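PDB 3DZD: transcriptional regulator (NtrC family) from Aquifex aeolicus, which probably activates sigma54-dependent transcription as a response regulator with an AAA+ ATPase domain, captured here in an inactive state with ADP bound. Local coordinates for residues D307-A312 / E336-Q341; F328-E333 / G363-P368. All blocks are in the same frame, centred on the assembly; numbering follows the deposited sequence.

Overall arrangement
Both contacts lie in the AAA+ lid domain, their centres 12 Å apart, and helix 332-339 takes part in each. Contact 1 packs the first turn and a half of helix 307-322 against L338 and M339 of helix 332-339, while contact 2 ties the N-terminal end of that helix and the residues leading into it to the segment that follows helix 346-359, at the end of the crystallised fragment. They join where A312 CB meets L330 CD1 at 3.5 Å, and again where Y337 CB lies 3.9 Å from K367 CG. ADP marks the nucleotide side: L311 of contact 1 belongs to its pocket, whereas in contact 2 the side chain of L330 is about 14 Å from the nucleotide.

Contact 1. Residues D307-A312 / E336-Q341; sequences DVILLA and EYLMKQ. With ADP (adenosine-5'-diphosphate), chain C.
V308 holds CG1 between its backbone N and carbonyl carbon (chi1 48°), which turns CG1 to the selenomethionine M339 and sends CG2, anti to N, to L338. M339 bends at both chi2 and chi3 and brings SE to 3.2 Å from V308 CG1; this spacing is shorter than van der Waals packing allows, so the exact fit is doubtful. V308 CG2 lies 3.8 Å from L338 CB. L338 CD1 reaches A312 CB at 3.6 Å and I309 CD1 at 4.0 Å, while I309 crosses M339 at about a right angle. M339 is exposed, at the edge of an otherwise buried apolar seam between two helices of the AAA+ lid domain. Helix 346-359 closes this seam from another side, through L350 against L338 and I354 against A312. L311 points out of the seam to the nucleotide, its CD2 3.6 Å from ADP N1, so this helix also lines the adenine pocket. At the start of the same helix, D307 OD1 accepts hydrogen bonds from the backbone N of E134 and of H135. Y337 O accepts from both K340 N and Q341 NE2, which approach from opposite faces of its carbonyl plane, the amide at 3.1 Å.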
ATOM      1  N   ASP A 307     -16.225  27.919   7.305  1.00 39.75           N
ATOM      2  CA  ASP A 307     -15.465  26.693   7.157  1.00 39.39           C
ATOM      3  C   ASP A 307     -14.170  26.811   7.954  1.00 39.16           C
ATOM      4  O   ASP A 307     -13.624  25.810   8.394  1.00 40.99           O
ATOM      5  CB  ASP A 307     -15.141  26.411   5.689  1.00 39.14           C
ATOM      6  CG  ASP A 307     -16.282  25.728   4.953  1.00 42.96           C
ATOM      7  OD1 ASP A 307     -17.312  25.396   5.584  1.00 45.26           O
ATOM      8  OD2 ASP A 307     -16.139  25.523   3.728  1.00 39.98           O
ATOM      9  N   VAL A 308     -13.681  28.035   8.138  1.00 39.30           N
ATOM     10  CA  VAL A 308     -12.426  28.241   8.858  1.00 39.12           C
ATOM     11  C   VAL A 308     -12.533  27.700  10.287  1.00 43.10           C
ATOM     12  O   VAL A 308     -11.585  27.109  10.812  1.00 39.35           O
ATOM     13  CB  VAL A 308     -11.976  29.725   8.844  1.00 39.36           C
ATOM     14  CG1 VAL A 308     -13.120  30.635   9.220  1.00 39.80           C
ATOM     15  CG2 VAL A 308     -10.807  29.942   9.776  1.00 39.30           C
ATOM     16  N   ILE A 309     -13.697  27.881  10.899  1.00 39.53           N
ATOM     17  CA  ILE A 309     -13.959  27.331  12.223  1.00 39.66           C
ATOM     18  C   ILE A 309     -14.134  25.817  12.198  1.00 39.40           C
ATOM     19  O   ILE A 309     -13.616  25.112  13.068  1.00 44.11           O
ATOM     20  CB  ILE A 309     -15.217  27.920  12.832  1.00 40.12           C
ATOM     21  CG1 ILE A 309     -15.136  29.450  12.854  1.00 40.37           C
ATOM     22  CG2 ILE A 309     -15.415  27.360  14.222  1.00 45.40           C
ATOM     23  CD1 ILE A 309     -13.799  29.971  13.307  1.00 40.27           C
ATOM     24  N   LEU A 310     -14.867  25.316  11.209  1.00 39.41           N
ATOM     25  CA  LEU A 310     -15.073  23.877  11.068  1.00 43.17           C
ATOM     26  C   LEU A 310     -13.733  23.177  10.979  1.00 41.65           C
ATOM     27  O   LEU A 310     -13.496  22.177  11.653  1.00 39.70           O
ATOM     28  CB  LEU A 310     -15.906  23.549   9.820  1.00 39.25           C
ATOM     29  CG  LEU A 310     -17.381  23.959   9.867  1.00 44.80           C
ATOM     30  CD1 LEU A 310     -18.136  23.406   8.669  1.00 47.63           C
ATOM     31  CD2 LEU A 310     -18.020  23.477  11.158  1.00 45.52           C
ATOM     32  N   LEU A 311     -12.862  23.725  10.146  1.00 38.91           N
ATOM     33  CA  LEU A 311     -11.560  23.154   9.915  1.00 38.49           C
ATOM     34  C   LEU A 311     -10.701  23.230  11.180  1.00 38.43           C
ATOM     35  O   LEU A 311      -9.998  22.268  11.527  1.00 38.25           O
ATOM     36  CB  LEU A 311     -10.886  23.866   8.742  1.00 38.38           C
ATOM     37  CG  LEU A 311     -11.465  23.468   7.382  1.00 38.55           C
ATOM     38  CD1 LEU A 311     -11.137  24.477   6.287  1.00 38.15           C
ATOM     39  CD2 LEU A 311     -10.971  22.066   7.007  1.00 37.93           C
ATOM     40  N   ALA A 312     -10.764  24.370  11.865  1.00 38.49           N
ATOM     41  CA  ALA A 312      -9.998  24.562  13.088  1.00 38.68           C
ATOM     42  C   ALA A 312     -10.380  23.516  14.130  1.00 38.72           C
ATOM     43  O   ALA A 312      -9.517  22.935  14.791  1.00 38.52           O
ATOM     44  CB  ALA A 312     -10.209  25.974  13.646  1.00 38.84           C
ATOM     45  N   GLU A 336     -13.320  34.291  16.616  1.00 56.71           N
ATOM     46  CA  GLU A 336     -13.324  35.635  16.051  1.00 54.50           C
ATOM     47  C   GLU A 336     -11.998  35.934  15.367  1.00 53.77           C
ATOM     48  O   GLU A 336     -11.967  36.448  14.244  1.00 53.75           O
ATOM     49  CB  GLU A 336     -13.596  36.681  17.135  1.00 60.69           C
ATOM     50  CG  GLU A 336     -14.016  38.049  16.592  1.00 66.22           C
ATOM     51  CD  GLU A 336     -15.459  38.068  16.090  1.00 79.01           C
ATOM     52  OE1 GLU A 336     -16.106  36.994  16.084  1.00 76.46           O
ATOM     53  OE2 GLU A 336     -15.950  39.156  15.704  1.00 75.00           O
ATOM     54  N   TYR A 337     -10.904  35.602  16.043  1.00 45.27           N
ATOM     55  CA  TYR A 337      -9.570  35.853  15.510  1.00 45.51           C
ATOM     56  C   TYR A 337      -9.323  35.158  14.173  1.00 40.83           C
ATOM     57  O   TYR A 337      -8.766  35.761  13.257  1.00 41.36           O
ATOM     58  CB  TYR A 337      -8.509  35.418  16.518  1.00 42.07           C
ATOM     59  CG  TYR A 337      -7.091  35.449  15.984  1.00 40.97           C
ATOM     60  CD1 TYR A 337      -6.304  36.591  16.114  1.00 45.78           C
ATOM     61  CD2 TYR A 337      -6.533  34.340  15.359  1.00 45.34           C
ATOM     62  CE1 TYR A 337      -5.003  36.628  15.635  1.00 41.47           C
ATOM     63  CE2 TYR A 337      -5.228  34.369  14.871  1.00 40.34           C
ATOM     64  CZ  TYR A 337      -4.474  35.518  15.018  1.00 43.62           C
ATOM     65  OH  TYR A 337      -3.187  35.567  14.537  1.00 59.70           O
ATOM     66  N   LEU A 338      -9.716  33.890  14.071  1.00 42.35           N
ATOM     67  CA  LEU A 338      -9.526  33.118  12.841  1.00 41.74           C
ATOM     68  C   LEU A 338     -10.273  33.768  11.667  1.00 40.39           C
ATOM     69  O   LEU A 338      -9.740  33.890  10.560  1.00 40.19           O
ATOM     70  CB  LEU A 338     -10.000  31.679  13.034  1.00 39.91           C
ATOM     71  CG  LEU A 338      -9.268  30.797  14.059  1.00 44.88           C
ATOM     72  CD1 LEU A 338      -9.991  29.482  14.261  1.00 45.37           C
ATOM     73  CD2 LEU A 338      -7.829  30.538  13.642  1.00 39.41           C
HETATM   74  N   MSE A 339     -11.500  34.207  11.932  1.00 42.50           N
HETATM   75  CA  MSE A 339     -12.362  34.785  10.910  1.00 42.72           C
HETATM   76  C   MSE A 339     -11.825  36.104  10.364  1.00 42.77           C
HETATM   77  O   MSE A 339     -12.281  36.591   9.327  1.00 57.09           O
HETATM   78  CB  MSE A 339     -13.763  34.984  11.475  1.00 43.14           C
HETATM   79  CG  MSE A 339     -14.467  33.688  11.786  1.00 43.31           C
HETATM   80 SE   MSE A 339     -15.207  32.918  10.169  0.67 43.42          SE
HETATM   81  CE  MSE A 339     -16.557  34.283   9.822  1.00 44.00           C
ATOM     82  N   LYS A 340     -10.848  36.678  11.058  1.00 41.22           N
ATOM     83  CA  LYS A 340     -10.306  37.961  10.646  1.00 41.50           C
ATOM     84  C   LYS A 340      -9.022  37.800   9.853  1.00 41.26           C
ATOM     85  O   LYS A 340      -8.444  38.778   9.394  1.00 42.27           O
ATOM     86  CB  LYS A 340     -10.082  38.862  11.864  1.00 46.64           C
ATOM     87  CG  LYS A 340     -11.370  39.375  12.489  1.00 46.21           C
ATOM     88  CD  LYS A 340     -11.218  39.599  13.996  1.00 50.59           C
ATOM     89  CE  LYS A 340     -10.295  40.758  14.313  1.00 54.29           C
ATOM     90  NZ  LYS A 340     -10.033  40.861  15.781  1.00 61.31           N
ATOM     91  N   GLN A 341      -8.579  36.561   9.682  1.00 40.92           N
ATOM     92  CA  GLN A 341      -7.328  36.311   8.973  1.00 40.61           C
ATOM     93  C   GLN A 341      -7.544  36.159   7.466  1.00 40.52           C
ATOM     94  O   GLN A 341      -8.616  35.771   7.017  1.00 40.47           O
ATOM     95  CB  GLN A 341      -6.598  35.089   9.556  1.00 40.19           C
ATOM     96  CG  GLN A 341      -6.350  35.200  11.058  1.00 40.42           C
ATOM     97  CD  GLN A 341      -5.652  36.503  11.444  1.00 46.77           C
ATOM     98  OE1 GLN A 341      -4.505  36.744  11.046  1.00 50.36           O
ATOM     99  NE2 GLN A 341      -6.334  37.342  12.232  1.00 41.06           N
TER
HETATM  100  PB  ADP C 370      -2.960  21.688  -2.017  0.52 45.33           P
HETATM  101  O1B ADP C 370      -3.022  20.245  -2.475  0.77 43.69           O
HETATM  102  O2B ADP C 370      -1.639  22.376  -2.286  0.88 52.43           O
HETATM  103  O3B ADP C 370      -4.119  22.528  -2.461  1.00 39.04           O
HETATM  104  PA  ADP C 370      -3.097  20.405   0.582  1.00 49.22           P
HETATM  105  O1A ADP C 370      -4.454  19.760   0.616  1.00 58.16           O
HETATM  106  O2A ADP C 370      -1.912  19.523   0.244  1.00 57.69           O
HETATM  107  O3A ADP C 370      -3.152  21.692  -0.404  1.00 55.33           O
HETATM  108  O5' ADP C 370      -2.811  21.071   2.019  1.00 50.97           O
HETATM  109  C5' ADP C 370      -3.833  21.142   3.004  1.00 44.76           C
HETATM  110  C4' ADP C 370      -3.494  20.333   4.240  1.00 44.12           C
HETATM  111  O4' ADP C 370      -4.659  20.361   5.055  1.00 41.32           O
HETATM  112  C3' ADP C 370      -3.324  18.869   3.890  1.00 50.68           C
HETATM  113  O3' ADP C 370      -2.640  18.217   4.964  1.00 50.81           O
HETATM  114  C2' ADP C 370      -4.717  18.297   3.865  1.00 45.50           C
HETATM  115  O2' ADP C 370      -4.637  17.004   4.470  1.00 44.81           O
HETATM  116  C1' ADP C 370      -5.487  19.218   4.787  1.00 42.19           C
HETATM  117  N9  ADP C 370      -6.745  19.688   4.171  1.00 39.98           N
HETATM  118  C8  ADP C 370      -6.836  20.533   3.126  1.00 39.52           C
HETATM  119  N7  ADP C 370      -8.119  20.799   2.814  1.00 37.07           N
HETATM  120  C5  ADP C 370      -8.883  20.110   3.680  1.00 37.10           C
HETATM  121  C6  ADP C 370     -10.335  19.939   3.894  1.00 39.84           C
HETATM  122  N6  ADP C 370     -11.236  20.582   3.103  1.00 46.23           N
HETATM  123  N1  ADP C 370     -10.724  19.137   4.903  1.00 43.68           N
HETATM  124  C2  ADP C 370      -9.828  18.509   5.687  1.00 43.39           C
HETATM  125  N3  ADP C 370      -8.495  18.610   5.547  1.00 41.99           N
HETATM  126  C4  ADP C 370      -7.974  19.385   4.576  1.00 39.30           C

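Contact 2. Residues F328-E333 / G363-P368; sequences FELSEE and GEVIKP
F328-E333 and G363-P368 run in broadly the same direction, 36° apart, and come together as backbones in a single beta bridge between L330 and V365, whose CA atoms are 5.5 Å apart. Within the AAA+ lid domain the bridge ties the segment after helix 346-359 to the connection between helices 307-322 and 332-339, close to the C327-C361 disulfide. Its hydrogen bond, from S331 N to V365 O, is weak at 3.3 Å but nearly straight (166°). V365 O is also gripped by T334 OG1, and S331, at the N-cap of helix 332-339, turns its OG to T334 N. On the buried side, V365 CG2 sits between its backbone N and carbonyl carbon and meets L330 CD2 at 3.5 Å; L330 also packs on E313 and L316 of helix 307-322. On the exposed side, the methylenes of E329 and E364 cross, with the carboxylate planes 75° apart and E329 OE1 4.1 Å from E364 OE2. These like charges would probably repel one another, although E364 is poorly ordered. I366 CG2 lies 3.9 Å from S331 OG. K367 lies over helix 332-339, touching T334, and its bent chain brings CE to 4.1 Å from E333 CB.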
ATOM      1  N   PHE A 328      -9.672  20.839  23.922  1.00 59.60           N
ATOM      2  CA  PHE A 328     -10.618  20.424  22.897  1.00 61.86           C
ATOM      3  C   PHE A 328     -11.604  21.487  22.431  1.00 62.15           C
ATOM      4  O   PHE A 328     -12.336  21.265  21.468  1.00 64.16           O
ATOM      5  CB  PHE A 328     -11.348  19.151  23.325  1.00 68.93           C
ATOM      6  CG  PHE A 328     -10.489  17.927  23.248  1.00 70.40           C
ATOM      7  CD1 PHE A 328     -10.353  17.242  22.052  1.00 63.55           C
ATOM      8  CD2 PHE A 328      -9.795  17.480  24.361  1.00 67.10           C
ATOM      9  CE1 PHE A 328      -9.559  16.128  21.968  1.00 59.47           C
ATOM     10  CE2 PHE A 328      -8.995  16.360  24.286  1.00 66.86           C
ATOM     11  CZ  PHE A 328      -8.878  15.682  23.088  1.00 66.59           C
ATOM     12  N   GLU A 329     -11.625  22.640  23.087  1.00 69.59           N
ATOM     13  CA  GLU A 329     -12.508  23.700  22.624  1.00 72.76           C
ATOM     14  C   GLU A 329     -11.744  24.942  22.200  1.00 68.57           C
ATOM     15  O   GLU A 329     -10.735  25.307  22.808  1.00 68.23           O
ATOM     16  CB  GLU A 329     -13.556  24.059  23.678  1.00 75.24           C
ATOM     17  CG  GLU A 329     -12.978  24.659  24.945  1.00 89.06           C
ATOM     18  CD  GLU A 329     -14.019  25.392  25.772  1.00 98.73           C
ATOM     19  OE1 GLU A 329     -14.406  24.870  26.841  1.00100.40           O
ATOM     20  OE2 GLU A 329     -14.456  26.485  25.346  1.00 92.66           O
ATOM     21  N   LEU A 330     -12.235  25.571  21.139  1.00 64.96           N
ATOM     22  CA  LEU A 330     -11.761  26.877  20.720  1.00 56.36           C
ATOM     23  C   LEU A 330     -12.555  27.937  21.456  1.00 58.19           C
ATOM     24  O   LEU A 330     -13.787  27.901  21.462  1.00 59.91           O
ATOM     25  CB  LEU A 330     -11.979  27.070  19.220  1.00 53.74           C
ATOM     26  CG  LEU A 330     -11.214  26.165  18.268  1.00 48.54           C
ATOM     27  CD1 LEU A 330     -11.724  26.337  16.833  1.00 46.60           C
ATOM     28  CD2 LEU A 330      -9.720  26.457  18.380  1.00 43.18           C
ATOM     29  N   SER A 331     -11.860  28.894  22.061  1.00 62.04           N
ATOM     30  CA  SER A 331     -12.544  29.983  22.737  1.00 62.16           C
ATOM     31  C   SER A 331     -13.321  30.785  21.712  1.00 63.59           C
ATOM     32  O   SER A 331     -12.991  30.775  20.526  1.00 58.80           O
ATOM     33  CB  SER A 331     -11.547  30.886  23.462  1.00 60.75           C
ATOM     34  OG  SER A 331     -10.944  31.810  22.574  1.00 64.60           O
ATOM     35  N   GLU A 332     -14.358  31.477  22.163  1.00 60.48           N
ATOM     36  CA  GLU A 332     -15.104  32.343  21.267  1.00 59.49           C
ATOM     37  C   GLU A 332     -14.182  33.419  20.715  1.00 56.34           C
ATOM     38  O   GLU A 332     -14.306  33.827  19.558  1.00 53.74           O
ATOM     39  CB  GLU A 332     -16.302  32.972  21.978  1.00 66.72           C
ATOM     40  CG  GLU A 332     -17.556  32.125  21.898  1.00 74.02           C
ATOM     41  CD  GLU A 332     -17.911  31.773  20.464  1.00 80.68           C
ATOM     42  OE1 GLU A 332     -18.004  32.704  19.632  1.00 78.78           O
ATOM     43  OE2 GLU A 332     -18.089  30.569  20.169  1.00 84.29           O
ATOM     44  N   GLU A 333     -13.255  33.867  21.552  1.00 54.10           N
ATOM     45  CA  GLU A 333     -12.266  34.849  21.143  1.00 60.25           C
ATOM     46  C   GLU A 333     -11.449  34.327  19.966  1.00 57.70           C
ATOM     47  O   GLU A 333     -11.229  35.042  18.986  1.00 50.88           O
ATOM     48  CB  GLU A 333     -11.338  35.193  22.312  1.00 61.95           C
ATOM     49  CG  GLU A 333     -11.881  36.266  23.251  1.00 74.43           C
ATOM     50  CD  GLU A 333     -13.121  35.828  24.027  1.00 80.56           C
ATOM     51  OE1 GLU A 333     -13.300  34.607  24.257  1.00 74.46           O
ATOM     52  OE2 GLU A 333     -13.913  36.715  24.419  1.00 89.49           O
ATOM     53  N   GLY A 363      -5.256  23.980  28.779  1.00 86.02           N
ATOM     54  CA  GLY A 363      -6.575  23.402  28.980  1.00 86.49           C
ATOM     55  C   GLY A 363      -7.536  23.742  27.853  1.00 89.52           C
ATOM     56  O   GLY A 363      -8.300  22.891  27.396  1.00 90.11           O
ATOM     57  N   GLU A 364      -7.507  24.999  27.413  1.00157.64           N
ATOM     58  CA  GLU A 364      -8.317  25.453  26.283  1.00157.49           C
ATOM     59  C   GLU A 364      -7.547  26.498  25.482  1.00157.28           C
ATOM     60  O   GLU A 364      -6.808  27.301  26.051  1.00229.95           O
ATOM     61  CB  GLU A 364      -9.652  26.030  26.756  1.00157.96           C
ATOM     62  CG  GLU A 364     -10.600  25.011  27.378  1.00158.23           C
ATOM     63  CD  GLU A 364     -10.416  24.860  28.883  1.00158.67           C
ATOM     64  OE1 GLU A 364      -9.326  25.188  29.396  1.00158.64           O
ATOM     65  OE2 GLU A 364     -11.370  24.412  29.554  1.00159.07           O
ATOM     66  N   VAL A 365      -7.726  26.493  24.165  1.00 84.57           N
ATOM     67  CA  VAL A 365      -6.895  27.320  23.287  1.00 84.35           C
ATOM     68  C   VAL A 365      -7.437  28.730  23.040  1.00 84.61           C
ATOM     69  O   VAL A 365      -8.564  28.914  22.579  1.00145.43           O
ATOM     70  CB  VAL A 365      -6.576  26.609  21.937  1.00 83.87           C
ATOM     71  CG1 VAL A 365      -5.550  25.504  22.146  1.00 83.62           C
ATOM     72  CG2 VAL A 365      -7.837  26.050  21.311  1.00 83.82           C
ATOM     73  N   ILE A 366      -6.608  29.719  23.366  1.00 94.00           N
ATOM     74  CA  ILE A 366      -6.902  31.120  23.097  1.00 94.26           C
ATOM     75  C   ILE A 366      -5.851  31.641  22.116  1.00 94.04           C
ATOM     76  O   ILE A 366      -4.941  30.903  21.737  1.00150.43           O
ATOM     77  CB  ILE A 366      -6.937  31.956  24.389  1.00 94.76           C
ATOM     78  CG1 ILE A 366      -7.626  31.161  25.506  1.00 94.97           C
ATOM     79  CG2 ILE A 366      -7.653  33.280  24.146  1.00 95.10           C
ATOM     80  CD1 ILE A 366      -7.569  31.814  26.874  1.00 95.48           C
ATOM     81  N   LYS A 367      -5.957  32.905  21.716  1.00104.51           N
ATOM     82  CA  LYS A 367      -5.348  33.329  20.457  1.00104.31           C
ATOM     83  C   LYS A 367      -4.218  34.365  20.469  1.00104.52           C
ATOM     84  O   LYS A 367      -4.442  35.531  20.147  1.00155.33           O
ATOM     85  CB  LYS A 367      -6.452  33.810  19.521  1.00104.36           C
ATOM     86  CG  LYS A 367      -7.576  34.544  20.235  1.00104.81           C
ATOM     87  CD  LYS A 367      -7.034  35.655  21.114  1.00105.22           C
ATOM     88  CE  LYS A 367      -7.855  36.923  20.981  1.00105.65           C
ATOM     89  NZ  LYS A 367      -7.095  38.111  21.469  1.00106.04           N
ATOM     90  N   PRO A 368      -2.993  33.943  20.817  1.00101.37           N
ATOM     91  CA  PRO A 368      -1.862  34.830  20.524  1.00101.54           C
ATOM     92  C   PRO A 368      -1.516  34.827  19.030  1.00101.29           C
ATOM     93  O   PRO A 368      -2.017  35.662  18.270  1.00101.43           O
ATOM     94  CB  PRO A 368      -0.717  34.218  21.342  1.00101.50           C
ATOM     95  CG  PRO A 368      -1.396  33.420  22.409  1.00101.49           C
ATOM     96  CD  PRO A 368      -2.624  32.873  21.756  1.00101.25           C
TER